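Local coordinates for protein acyl-coenzyme A oxidase acox-1.1 (PDB 5K3H) that catalyses the FAD-dependent desaturation of acyl-CoA by molecular oxygen, the first step of peroxisomal beta-oxidation, as a dimer that also binds ATP, at residues H100-V105 / S621-R626; N485-T489 / L567-V571; R536-R540 / E574-V578. All blocks are in the same frame, centred on the assembly; numbering follows the deposited sequence.

Contact 1. Residues H100-V105 / S621-R626; sequences HLNNEV and SDRELR
Arg626 reaches across to the C-terminal end of helix 97-105 and grips its carbonyls with the edge of its guanidinium group. Arg626 NH1 meets Asn103 O at 3.0 Å, nearly in line with that C=O bond, while Arg626 NH2 takes Glu104 O at 2.7 Å from above the carbonyl plane. Arginine suits the place because an extended chain carries two donors side by side to carbonyls of the helix's last turn, which commonly lack an i+4 partner; Asp59 holds its NE by a salt bridge. The CB of Glu104 points off from segment 621-626, but a bend at chi2 (-102°) brings the carboxylate back. There Glu104 OE2 accepts from Ser621 OG at 2.7 Å, again from above the plane, and Glu104 OE1 forms a salt bridge with Arg623 NH2 at 2.7 Å, although its poor angle makes it a weak hydrogen bond. Serine suits the N-cap of helix 622-625 because one hydroxyl can accept from Glu624 N and donate to Glu104 OE2. Glu624, stretched alongside Asn103 with amide and carboxylate planes only 19° apart, shares a water with it: Asn103 ND2 donates to the water, which donates to Glu624 OE2. Glu104 OE2 and Glu624 OE1 are 4.2 Å apart; donors from Ser621, Arg623 and Thr48 to Glu104, and from Tyr308 and the water to Glu624, probably offset these like charges.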
ATOM      1  N   HIS B 100      14.896 -21.321  -3.923  1.00 25.66           N
ATOM      2  CA  HIS B 100      15.990 -20.350  -3.906  1.00 25.11           C
ATOM      3  C   HIS B 100      16.498 -20.043  -5.316  1.00 25.72           C
ATOM      4  O   HIS B 100      16.637 -18.872  -5.697  1.00 27.52           O
ATOM      5  CB  HIS B 100      17.119 -20.868  -3.014  1.00 24.11           C
ATOM      6  CG  HIS B 100      18.333 -19.994  -2.996  1.00 23.16           C
ATOM      7  ND1 HIS B 100      18.303 -18.685  -2.561  1.00 23.35           N
ATOM      8  CD2 HIS B 100      19.631 -20.268  -3.280  1.00 22.46           C
ATOM      9  CE1 HIS B 100      19.524 -18.177  -2.625  1.00 22.58           C
ATOM     10  NE2 HIS B 100      20.347 -19.115  -3.068  1.00 22.79           N
ATOM     11  N   LEU B 101      16.764 -21.083  -6.111  1.00 26.50           N
ATOM     12  CA  LEU B 101      17.233 -20.882  -7.475  1.00 26.30           C
ATOM     13  C   LEU B 101      16.298 -19.962  -8.259  1.00 26.37           C
ATOM     14  O   LEU B 101      16.749 -19.018  -8.920  1.00 26.39           O
ATOM     15  CB  LEU B 101      17.363 -22.245  -8.170  1.00 26.64           C
ATOM     16  CG  LEU B 101      17.691 -22.338  -9.662  1.00 26.95           C
ATOM     17  CD1 LEU B 101      19.111 -21.881  -9.976  1.00 27.99           C
ATOM     18  CD2 LEU B 101      17.443 -23.767 -10.148  1.00 27.79           C
ATOM     19  N   ASN B 102      14.986 -20.193  -8.162  1.00 24.40           N
ATOM     20  CA  ASN B 102      14.050 -19.349  -8.892  1.00 24.52           C
ATOM     21  C   ASN B 102      14.068 -17.909  -8.374  1.00 23.82           C
ATOM     22  O   ASN B 102      13.968 -16.965  -9.168  1.00 22.21           O
ATOM     23  CB  ASN B 102      12.643 -19.951  -8.848  1.00 25.87           C
ATOM     24  CG  ASN B 102      12.455 -21.128  -9.862  1.00 28.78           C
ATOM     25  OD1 ASN B 102      13.274 -21.343 -10.781  1.00 28.99           O
ATOM     26  ND2 ASN B 102      11.381 -21.890  -9.677  1.00 30.56           N
ATOM     27  N   ASN B 103      14.198 -17.714  -7.051  1.00 23.38           N
ATOM     28  CA  ASN B 103      14.242 -16.352  -6.497  1.00 24.49           C
ATOM     29  C   ASN B 103      15.430 -15.564  -7.038  1.00 24.09           C
ATOM     30  O   ASN B 103      15.292 -14.379  -7.361  1.00 22.14           O
ATOM     31  CB  ASN B 103      14.333 -16.381  -4.969  1.00 24.98           C
ATOM     32  CG  ASN B 103      13.089 -16.893  -4.305  1.00 25.25           C
ATOM     33  OD1 ASN B 103      11.981 -16.757  -4.822  1.00 25.29           O
ATOM     34  ND2 ASN B 103      13.264 -17.499  -3.134  1.00 26.41           N
ATOM     35  N   GLU B 104      16.615 -16.198  -7.095  1.00 22.28           N
ATOM     36  CA  GLU B 104      17.809 -15.572  -7.668  1.00 23.44           C
ATOM     37  C   GLU B 104      17.613 -15.270  -9.149  1.00 21.82           C
ATOM     38  O   GLU B 104      17.883 -14.156  -9.617  1.00 21.92           O
ATOM     39  CB  GLU B 104      19.025 -16.495  -7.506  1.00 25.73           C
ATOM     40  CG  GLU B 104      19.665 -16.548  -6.132  1.00 26.53           C
ATOM     41  CD  GLU B 104      20.944 -15.718  -6.034  1.00 28.07           C
ATOM     42  OE1 GLU B 104      21.462 -15.239  -7.072  1.00 29.35           O
ATOM     43  OE2 GLU B 104      21.396 -15.492  -4.890  1.00 29.83           O
ATOM     44  N   VAL B 105      17.171 -16.266  -9.909  1.00 25.25           N
ATOM     45  CA  VAL B 105      17.141 -16.158 -11.365  1.00 24.12           C
ATOM     46  C   VAL B 105      15.851 -15.506 -11.841  1.00 23.33           C
ATOM     47  O   VAL B 105      15.889 -14.504 -12.555  1.00 22.31           O
ATOM     48  CB  VAL B 105      17.379 -17.559 -11.996  1.00 24.16           C
ATOM     49  CG1 VAL B 105      17.166 -17.569 -13.505  1.00 24.30           C
ATOM     50  CG2 VAL B 105      18.798 -18.008 -11.712  1.00 23.89           C
ATOM     51  N   SER B 621      21.521 -12.251  -1.787  1.00 17.22           N
ATOM     52  CA  SER B 621      22.466 -11.570  -2.654  1.00 17.58           C
ATOM     53  C   SER B 621      21.785 -10.390  -3.350  1.00 17.66           C
ATOM     54  O   SER B 621      20.555 -10.298  -3.409  1.00 18.53           O
ATOM     55  CB  SER B 621      23.020 -12.547  -3.688  1.00 17.54           C
ATOM     56  OG  SER B 621      22.018 -12.906  -4.624  1.00 17.62           O
ATOM     57  N   ASP B 622      22.608  -9.470  -3.869  1.00 17.65           N
ATOM     58  CA  ASP B 622      22.084  -8.359  -4.660  1.00 17.81           C
ATOM     59  C   ASP B 622      21.340  -8.861  -5.881  1.00 18.48           C
ATOM     60  O   ASP B 622      20.303  -8.297  -6.262  1.00 17.93           O
ATOM     61  CB  ASP B 622      23.220  -7.425  -5.090  1.00 17.69           C
ATOM     62  CG  ASP B 622      23.620  -6.479  -4.010  1.00 18.15           C
ATOM     63  OD1 ASP B 622      22.825  -6.383  -3.048  1.00 19.17           O
ATOM     64  OD2 ASP B 622      24.711  -5.854  -4.098  1.00 18.61           O
ATOM     65  N   ARG B 623      21.843  -9.930  -6.509  1.00 17.64           N
ATOM     66  CA  ARG B 623      21.139 -10.467  -7.666  1.00 19.33           C
ATOM     67  C   ARG B 623      19.730 -10.918  -7.288  1.00 18.54           C
ATOM     68  O   ARG B 623      18.811 -10.833  -8.108  1.00 18.78           O
ATOM     69  CB  ARG B 623      21.938 -11.619  -8.292  1.00 21.88           C
ATOM     70  CG  ARG B 623      23.194 -11.170  -9.120  1.00 24.71           C
ATOM     71  CD  ARG B 623      23.761 -12.295  -9.999  1.00 26.80           C
ATOM     72  NE  ARG B 623      23.557 -13.573  -9.314  1.00 32.30           N
ATOM     73  CZ  ARG B 623      24.374 -14.074  -8.384  1.00 35.31           C
ATOM     74  NH1 ARG B 623      25.477 -13.415  -8.031  1.00 37.64           N
ATOM     75  NH2 ARG B 623      24.087 -15.237  -7.809  1.00 33.60           N
ATOM     76  N   GLU B 624      19.527 -11.380  -6.054  1.00 19.23           N
ATOM     77  CA  GLU B 624      18.174 -11.743  -5.634  1.00 19.10           C
ATOM     78  C   GLU B 624      17.368 -10.528  -5.194  1.00 18.68           C
ATOM     79  O   GLU B 624      16.193 -10.389  -5.563  1.00 17.97           O
ATOM     80  CB  GLU B 624      18.223 -12.772  -4.503  1.00 18.85           C
ATOM     81  CG  GLU B 624      16.862 -13.184  -3.991  1.00 19.06           C
ATOM     82  CD  GLU B 624      16.928 -14.209  -2.864  1.00 18.95           C
ATOM     83  OE1 GLU B 624      18.025 -14.673  -2.518  1.00 19.09           O
ATOM     84  OE2 GLU B 624      15.872 -14.545  -2.308  1.00 19.61           O
ATOM     85  N   LEU B 625      17.978  -9.661  -4.374  1.00 18.45           N
ATOM     86  CA  LEU B 625      17.244  -8.587  -3.707  1.00 18.11           C
ATOM     87  C   LEU B 625      16.764  -7.531  -4.693  1.00 17.66           C
ATOM     88  O   LEU B 625      15.679  -6.966  -4.519  1.00 17.78           O
ATOM     89  CB  LEU B 625      18.122  -7.949  -2.625  1.00 18.27           C
ATOM     90  CG  LEU B 625      17.405  -7.033  -1.641  1.00 18.14           C
ATOM     91  CD1 LEU B 625      16.353  -7.861  -0.958  1.00 18.29           C
ATOM     92  CD2 LEU B 625      18.354  -6.459  -0.603  1.00 18.10           C
ATOM     93  N   ARG B 626      17.597  -7.189  -5.675  1.00 19.92           N
ATOM     94  CA  ARG B 626      17.226  -6.333  -6.796  1.00 19.77           C
ATOM     95  C   ARG B 626      16.923  -4.897  -6.377  1.00 19.91           C
ATOM     96  O   ARG B 626      16.100  -4.218  -6.999  1.00 20.17           O
ATOM     97  CB  ARG B 626      16.049  -6.932  -7.557  1.00 19.84           C
ATOM     98  CG  ARG B 626      16.499  -8.034  -8.486  1.00 19.73           C
ATOM     99  CD  ARG B 626      15.362  -8.859  -9.059  1.00 19.52           C
ATOM    100  NE  ARG B 626      15.881  -9.867  -9.981  1.00 19.49           N
ATOM    101  CZ  ARG B 626      16.121 -11.141  -9.677  1.00 19.47           C
ATOM    102  NH1 ARG B 626      15.868 -11.595  -8.457  1.00 19.32           N
ATOM    103  NH2 ARG B 626      16.608 -11.962 -10.607  1.00 19.27           N
TER
HETATM  104  O   HOH W   1      15.425 -17.189  -1.346  1.00 21.79           O

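Contact 2. Residues N485-T489 / L567-V571; sequences NGGIT and LHLHV
The imidazole of His568 serves the turn ahead of helix 489-515 twice: its NE2 donates to Gly487 O, while one ring face receives the methyl CD1 of Ile488. The hydrogen bond is 3.2 Å long from His568 NE2 to Gly487 O and comes from well above the carbonyl plane, 54° out of it. In the CH-pi contact, CD1 of Ile488 lies over the ring face, toward its rim, 3.5 Å from the centroid of the His568 ring. Ile488 owes this reach to CG1 lying anti to its carbonyl carbon (chi1 -73°). It also meets Leu567 and Val571 tip to tip, so its apolar branches touch three residues within about one helical turn. Since ND1 of His568 is bound to Ser564 O, both ring nitrogens have carbonyl oxygens as partners, which may favour the doubly protonated ring. Replacing His568 with an alanine would probably leave Gly487 O without its donor and Ile488 CD1 without the flat surface it rests on. Asn485 folds the loop by an Asx turn, OD1 accepting from Gly487 N. The contact ties this loop to helix 557-577, with Phe547 and Val544 of helix 520-553 beside Leu567 and Val571, and Tyr603 of helix 590-616 lying nearly parallel to the His568 ring.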
ATOM      1  N   ASN B 485       9.561 -13.657  36.251  1.00 35.51           N
ATOM      2  CA  ASN B 485       9.372 -14.739  35.297  1.00 42.50           C
ATOM      3  C   ASN B 485      10.609 -14.921  34.425  1.00 43.04           C
ATOM      4  O   ASN B 485      11.083 -16.054  34.241  1.00 42.26           O
ATOM      5  CB  ASN B 485       8.122 -14.469  34.442  1.00 44.18           C
ATOM      6  CG  ASN B 485       7.643 -15.711  33.697  1.00 44.20           C
ATOM      7  OD1 ASN B 485       8.042 -15.965  32.536  1.00 38.06           O
ATOM      8  ND2 ASN B 485       6.781 -16.499  34.362  1.00 44.87           N
ATOM      9  N   GLY B 486      11.133 -13.814  33.879  1.00 38.08           N
ATOM     10  CA  GLY B 486      12.306 -13.871  33.025  1.00 41.05           C
ATOM     11  C   GLY B 486      12.098 -14.576  31.702  1.00 41.38           C
ATOM     12  O   GLY B 486      13.077 -14.795  30.971  1.00 42.92           O
ATOM     13  N   GLY B 487      10.857 -14.965  31.394  1.00 41.91           N
ATOM     14  CA  GLY B 487      10.451 -15.463  30.099  1.00 34.72           C
ATOM     15  C   GLY B 487       9.344 -14.611  29.501  1.00 32.10           C
ATOM     16  O   GLY B 487       9.369 -13.381  29.599  1.00 43.10           O
ATOM     17  N   ILE B 488       8.322 -15.276  28.958  1.00 32.19           N
ATOM     18  CA  ILE B 488       7.240 -14.641  28.213  1.00 29.68           C
ATOM     19  C   ILE B 488       5.856 -15.125  28.641  1.00 26.64           C
ATOM     20  O   ILE B 488       4.844 -14.548  28.218  1.00 25.23           O
ATOM     21  CB  ILE B 488       7.485 -14.882  26.699  1.00 29.76           C
ATOM     22  CG1 ILE B 488       8.647 -14.008  26.214  1.00 31.21           C
ATOM     23  CG2 ILE B 488       6.265 -14.703  25.793  1.00 27.24           C
ATOM     24  CD1 ILE B 488       8.387 -12.528  26.426  1.00 30.50           C
ATOM     25  N   THR B 489       5.779 -16.108  29.545  1.00 30.04           N
ATOM     26  CA  THR B 489       4.514 -16.796  29.772  1.00 29.11           C
ATOM     27  C   THR B 489       3.434 -15.873  30.303  1.00 25.85           C
ATOM     28  O   THR B 489       2.255 -16.111  30.033  1.00 24.96           O
ATOM     29  CB  THR B 489       4.715 -17.996  30.711  1.00 31.12           C
ATOM     30  OG1 THR B 489       5.001 -17.544  32.038  1.00 31.96           O
ATOM     31  CG2 THR B 489       5.890 -18.856  30.225  1.00 31.57           C
ATOM     32  N   LEU B 567      11.910 -11.637  20.396  1.00 20.03           N
ATOM     33  CA  LEU B 567      10.626 -12.117  20.902  1.00 19.72           C
ATOM     34  C   LEU B 567      10.028 -11.152  21.914  1.00 19.04           C
ATOM     35  O   LEU B 567       8.815 -10.894  21.894  1.00 19.41           O
ATOM     36  CB  LEU B 567      10.797 -13.488  21.548  1.00 20.47           C
ATOM     37  CG  LEU B 567       9.554 -13.950  22.319  1.00 21.46           C
ATOM     38  CD1 LEU B 567       8.331 -14.237  21.432  1.00 22.02           C
ATOM     39  CD2 LEU B 567       9.921 -15.138  23.166  1.00 22.14           C
ATOM     40  N   HIS B 568      10.870 -10.590  22.791  1.00 20.14           N
ATOM     41  CA  HIS B 568      10.381  -9.645  23.790  1.00 19.72           C
ATOM     42  C   HIS B 568       9.890  -8.367  23.147  1.00 19.21           C
ATOM     43  O   HIS B 568       8.938  -7.756  23.646  1.00 19.16           O
ATOM     44  CB  HIS B 568      11.458  -9.313  24.818  1.00 19.72           C
ATOM     45  CG  HIS B 568      11.520 -10.278  25.948  1.00 19.50           C
ATOM     46  ND1 HIS B 568      12.294 -11.422  25.913  1.00 20.01           N
ATOM     47  CD2 HIS B 568      10.838 -10.314  27.117  1.00 19.53           C
ATOM     48  CE1 HIS B 568      12.118 -12.097  27.034  1.00 20.27           C
ATOM     49  NE2 HIS B 568      11.236 -11.449  27.779  1.00 20.18           N
ATOM     50  N   LEU B 569      10.548  -7.921  22.072  1.00 17.43           N
ATOM     51  CA  LEU B 569      10.014  -6.801  21.293  1.00 17.16           C
ATOM     52  C   LEU B 569       8.649  -7.145  20.706  1.00 17.20           C
ATOM     53  O   LEU B 569       7.692  -6.361  20.807  1.00 17.13           O
ATOM     54  CB  LEU B 569      10.984  -6.438  20.169  1.00 16.84           C
ATOM     55  CG  LEU B 569      10.570  -5.307  19.218  1.00 16.92           C
ATOM     56  CD1 LEU B 569      10.352  -3.983  19.977  1.00 17.30           C
ATOM     57  CD2 LEU B 569      11.595  -5.141  18.120  1.00 17.01           C
ATOM     58  N   HIS B 570       8.543  -8.338  20.111  1.00 17.70           N
ATOM     59  CA  HIS B 570       7.307  -8.782  19.479  1.00 17.95           C
ATOM     60  C   HIS B 570       6.142  -8.769  20.464  1.00 18.21           C
ATOM     61  O   HIS B 570       5.089  -8.177  20.191  1.00 18.10           O
ATOM     62  CB  HIS B 570       7.529 -10.181  18.883  1.00 17.90           C
ATOM     63  CG  HIS B 570       6.388 -10.698  18.052  1.00 17.83           C
ATOM     64  ND1 HIS B 570       5.958 -10.075  16.900  1.00 18.08           N
ATOM     65  CD2 HIS B 570       5.618 -11.805  18.188  1.00 18.15           C
ATOM     66  CE1 HIS B 570       4.954 -10.759  16.379  1.00 17.94           C
ATOM     67  NE2 HIS B 570       4.733 -11.816  17.138  1.00 18.19           N
ATOM     68  N   VAL B 571       6.291  -9.435  21.611  1.00 17.30           N
ATOM     69  CA  VAL B 571       5.134  -9.552  22.497  1.00 18.29           C
ATOM     70  C   VAL B 571       4.725  -8.185  23.046  1.00 18.33           C
ATOM     71  O   VAL B 571       3.531  -7.908  23.198  1.00 18.38           O
ATOM     72  CB  VAL B 571       5.401 -10.574  23.621  1.00 18.72           C
ATOM     73  CG1 VAL B 571       5.561 -11.974  23.048  1.00 18.62           C
ATOM     74  CG2 VAL B 571       6.650 -10.182  24.430  1.00 19.55           C
TER

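Contact 3. Residues R536-R540 / E574-V578; sequences RLHTR and ELLDV
A salt-bridge network joins two consecutive helices, 520-553 and 557-577, which run antiparallel as a helical hairpin in the C-terminal helical domain of the acyl-CoA oxidase fold. Its centre is Arg540, whose NH2 reaches two carboxylates: Glu574 OE1 at 2.6 Å and Asp577 OD2 at 2.6 Å. Both oxygens lie at the edge of the guanidinium, close to its plane, and both bonds are fairly straight at 159°. Asp577 offers the anti lone pair of OD2, which also draws a weaker bond from NH1; Glu574 OE1 is met almost along its C-O direction. The acids are three residues apart, so they share one helix face, and the arginine turns between them because its chain bends at chi3 (75°). Asp577 is exposed, whereas Glu574 is buried and has a second partner, its OE2 being bridged to Arg350 of helix 338-367. Two positive groups around it probably favour the charged form of this glutamate. The inner side of the contact is apolar: Leu537 CD2 touches Val578 CG1 at 3.9 Å, and Ile498 of helix 489-515 packs on Val578. Arg536, one turn before Arg540, lies on helix 520-553, and Tyr581, beside Val578, on helix 579-584, which follows helix 557-577; both belong to the ATP site shared between the subunits. A water accepts from Arg540 NE at 2.9 Å, while Val578 CG1 sits over one face of the same guanidinium, 3.4 Å from Arg540 NH1.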
ATOM      1  N   ARG B 536      -8.680 -13.137  14.278  1.00 19.20           N
ATOM      2  CA  ARG B 536      -7.359 -12.507  14.229  1.00 19.72           C
ATOM      3  C   ARG B 536      -6.604 -12.648  15.554  1.00 19.67           C
ATOM      4  O   ARG B 536      -5.403 -12.932  15.571  1.00 19.69           O
ATOM      5  CB  ARG B 536      -7.509 -11.028  13.861  1.00 20.63           C
ATOM      6  CG  ARG B 536      -7.975 -10.788  12.440  1.00 22.35           C
ATOM      7  CD  ARG B 536      -7.774  -9.335  12.018  1.00 23.75           C
ATOM      8  NE  ARG B 536      -8.584  -8.994  10.858  1.00 27.38           N
ATOM      9  CZ  ARG B 536      -9.754  -8.370  10.921  1.00 28.28           C
ATOM     10  NH1 ARG B 536     -10.221  -7.987  12.095  1.00 28.38           N
ATOM     11  NH2 ARG B 536     -10.450  -8.120   9.816  1.00 31.31           N
ATOM     12  N   LEU B 537      -7.271 -12.391  16.680  1.00 20.69           N
ATOM     13  CA  LEU B 537      -6.585 -12.521  17.962  1.00 20.05           C
ATOM     14  C   LEU B 537      -6.111 -13.954  18.175  1.00 18.80           C
ATOM     15  O   LEU B 537      -5.002 -14.191  18.657  1.00 18.98           O
ATOM     16  CB  LEU B 537      -7.507 -12.056  19.092  1.00 19.95           C
ATOM     17  CG  LEU B 537      -7.844 -10.554  19.112  1.00 20.25           C
ATOM     18  CD1 LEU B 537      -8.959 -10.271  20.079  1.00 19.96           C
ATOM     19  CD2 LEU B 537      -6.607  -9.719  19.480  1.00 20.37           C
ATOM     20  N   HIS B 538      -6.932 -14.922  17.795  1.00 20.54           N
ATOM     21  CA  HIS B 538      -6.548 -16.319  17.921  1.00 19.83           C
ATOM     22  C   HIS B 538      -5.335 -16.627  17.050  1.00 19.88           C
ATOM     23  O   HIS B 538      -4.377 -17.281  17.498  1.00 19.06           O
ATOM     24  CB  HIS B 538      -7.755 -17.177  17.549  1.00 19.67           C
ATOM     25  CG  HIS B 538      -7.452 -18.631  17.415  1.00 19.64           C
ATOM     26  ND1 HIS B 538      -7.435 -19.487  18.499  1.00 19.54           N
ATOM     27  CD2 HIS B 538      -7.207 -19.392  16.319  1.00 19.28           C
ATOM     28  CE1 HIS B 538      -7.167 -20.710  18.075  1.00 19.58           C
ATOM     29  NE2 HIS B 538      -7.031 -20.680  16.759  1.00 19.57           N
ATOM     30  N   THR B 539      -5.341 -16.113  15.812  1.00 20.34           N
ATOM     31  CA  THR B 539      -4.243 -16.357  14.887  1.00 20.48           C
ATOM     32  C   THR B 539      -2.959 -15.693  15.380  1.00 20.12           C
ATOM     33  O   THR B 539      -1.894 -16.319  15.375  1.00 19.60           O
ATOM     34  CB  THR B 539      -4.630 -15.849  13.491  1.00 20.91           C
ATOM     35  OG1 THR B 539      -5.835 -16.502  13.064  1.00 20.95           O
ATOM     36  CG2 THR B 539      -3.521 -16.132  12.489  1.00 20.72           C
ATOM     37  N   ARG B 540      -3.057 -14.443  15.853  1.00 19.98           N
ATOM     38  CA  ARG B 540      -1.899 -13.758  16.425  1.00 19.73           C
ATOM     39  C   ARG B 540      -1.387 -14.475  17.674  1.00 19.93           C
ATOM     40  O   ARG B 540      -0.172 -14.521  17.916  1.00 19.50           O
ATOM     41  CB  ARG B 540      -2.238 -12.292  16.719  1.00 19.55           C
ATOM     42  CG  ARG B 540      -2.566 -11.511  15.442  1.00 20.26           C
ATOM     43  CD  ARG B 540      -3.101 -10.112  15.680  1.00 20.55           C
ATOM     44  NE  ARG B 540      -2.063  -9.171  16.082  1.00 20.80           N
ATOM     45  CZ  ARG B 540      -2.245  -7.858  16.179  1.00 21.55           C
ATOM     46  NH1 ARG B 540      -3.420  -7.329  15.902  1.00 21.57           N
ATOM     47  NH2 ARG B 540      -1.258  -7.067  16.546  1.00 22.80           N
ATOM     48  N   GLU B 574       3.071  -6.251  19.904  1.00 18.48           N
ATOM     49  CA  GLU B 574       1.777  -6.829  19.578  1.00 19.33           C
ATOM     50  C   GLU B 574       0.775  -6.603  20.704  1.00 18.76           C
ATOM     51  O   GLU B 574      -0.411  -6.375  20.445  1.00 19.66           O
ATOM     52  CB  GLU B 574       1.938  -8.318  19.271  1.00 20.92           C
ATOM     53  CG  GLU B 574       2.865  -8.623  18.082  1.00 22.30           C
ATOM     54  CD  GLU B 574       2.360  -8.034  16.760  1.00 25.29           C
ATOM     55  OE1 GLU B 574       1.129  -8.104  16.512  1.00 28.52           O
ATOM     56  OE2 GLU B 574       3.187  -7.513  15.956  1.00 24.20           O
ATOM     57  N   LEU B 575       1.219  -6.663  21.964  1.00 21.65           N
ATOM     58  CA  LEU B 575       0.287  -6.408  23.065  1.00 21.34           C
ATOM     59  C   LEU B 575      -0.162  -4.951  23.093  1.00 22.16           C
ATOM     60  O   LEU B 575      -1.351  -4.670  23.293  1.00 20.92           O
ATOM     61  CB  LEU B 575       0.898  -6.807  24.409  1.00 20.67           C
ATOM     62  CG  LEU B 575       0.016  -6.596  25.661  1.00 20.59           C
ATOM     63  CD1 LEU B 575      -1.381  -7.277  25.543  1.00 19.76           C
ATOM     64  CD2 LEU B 575       0.772  -7.048  26.942  1.00 20.39           C
ATOM     65  N   LEU B 576       0.759  -4.003  22.901  1.00 19.59           N
ATOM     66  CA  LEU B 576       0.342  -2.607  22.809  1.00 21.06           C
ATOM     67  C   LEU B 576      -0.640  -2.414  21.666  1.00 20.69           C
ATOM     68  O   LEU B 576      -1.575  -1.614  21.779  1.00 21.43           O
ATOM     69  CB  LEU B 576       1.559  -1.698  22.649  1.00 23.38           C
ATOM     70  CG  LEU B 576       1.480  -0.226  23.097  1.00 26.36           C
ATOM     71  CD1 LEU B 576       1.103  -0.053  24.568  1.00 27.64           C
ATOM     72  CD2 LEU B 576       2.812   0.451  22.828  1.00 26.40           C
ATOM     73  N   ASP B 577      -0.470  -3.181  20.581  1.00 21.30           N
ATOM     74  CA  ASP B 577      -1.333  -3.058  19.413  1.00 20.88           C
ATOM     75  C   ASP B 577      -2.773  -3.437  19.702  1.00 19.70           C
ATOM     76  O   ASP B 577      -3.684  -2.859  19.100  1.00 19.21           O
ATOM     77  CB  ASP B 577      -0.810  -3.942  18.287  1.00 21.89           C
ATOM     78  CG  ASP B 577      -1.469  -3.638  16.952  1.00 23.24           C
ATOM     79  OD1 ASP B 577      -1.757  -2.449  16.718  1.00 23.16           O
ATOM     80  OD2 ASP B 577      -1.713  -4.580  16.152  1.00 26.41           O
ATOM     81  N   VAL B 578      -3.005  -4.407  20.590  1.00 20.39           N
ATOM     82  CA  VAL B 578      -4.354  -4.891  20.892  1.00 20.29           C
ATOM     83  C   VAL B 578      -4.743  -4.527  22.329  1.00 20.98           C
ATOM     84  O   VAL B 578      -5.462  -5.278  23.008  1.00 20.83           O
ATOM     85  CB  VAL B 578      -4.447  -6.407  20.638  1.00 20.38           C
ATOM     86  CG1 VAL B 578      -4.098  -6.707  19.192  1.00 20.08           C
ATOM     87  CG2 VAL B 578      -3.538  -7.190  21.588  1.00 20.49           C
TER
HETATM   88  O   HOH W   2       0.476 -10.455  16.324  1.00 22.38           O

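Overall arrangement
Contacts 2 and 3 share helix 557-577 and lie together in the C-terminal helical domain, their centres about 14 Å apart; contact 1, its centre about 33 Å from that of contact 3, is on the other side of the chain's centre and joins the N-terminal oxidase region to the C-terminal one. Contact 2 is buried and chiefly apolar, with a single hydrogen bond crossing it. Contact 3 is also largely buried, but its charges run out to an exposed aspartate, and it alone borders an annotated site, that for ATP. Contact 1, partly buried, is the most polar: two helix ends meet there through backbone carbonyls, a salt bridge, the hydroxyl of a capping serine and a water.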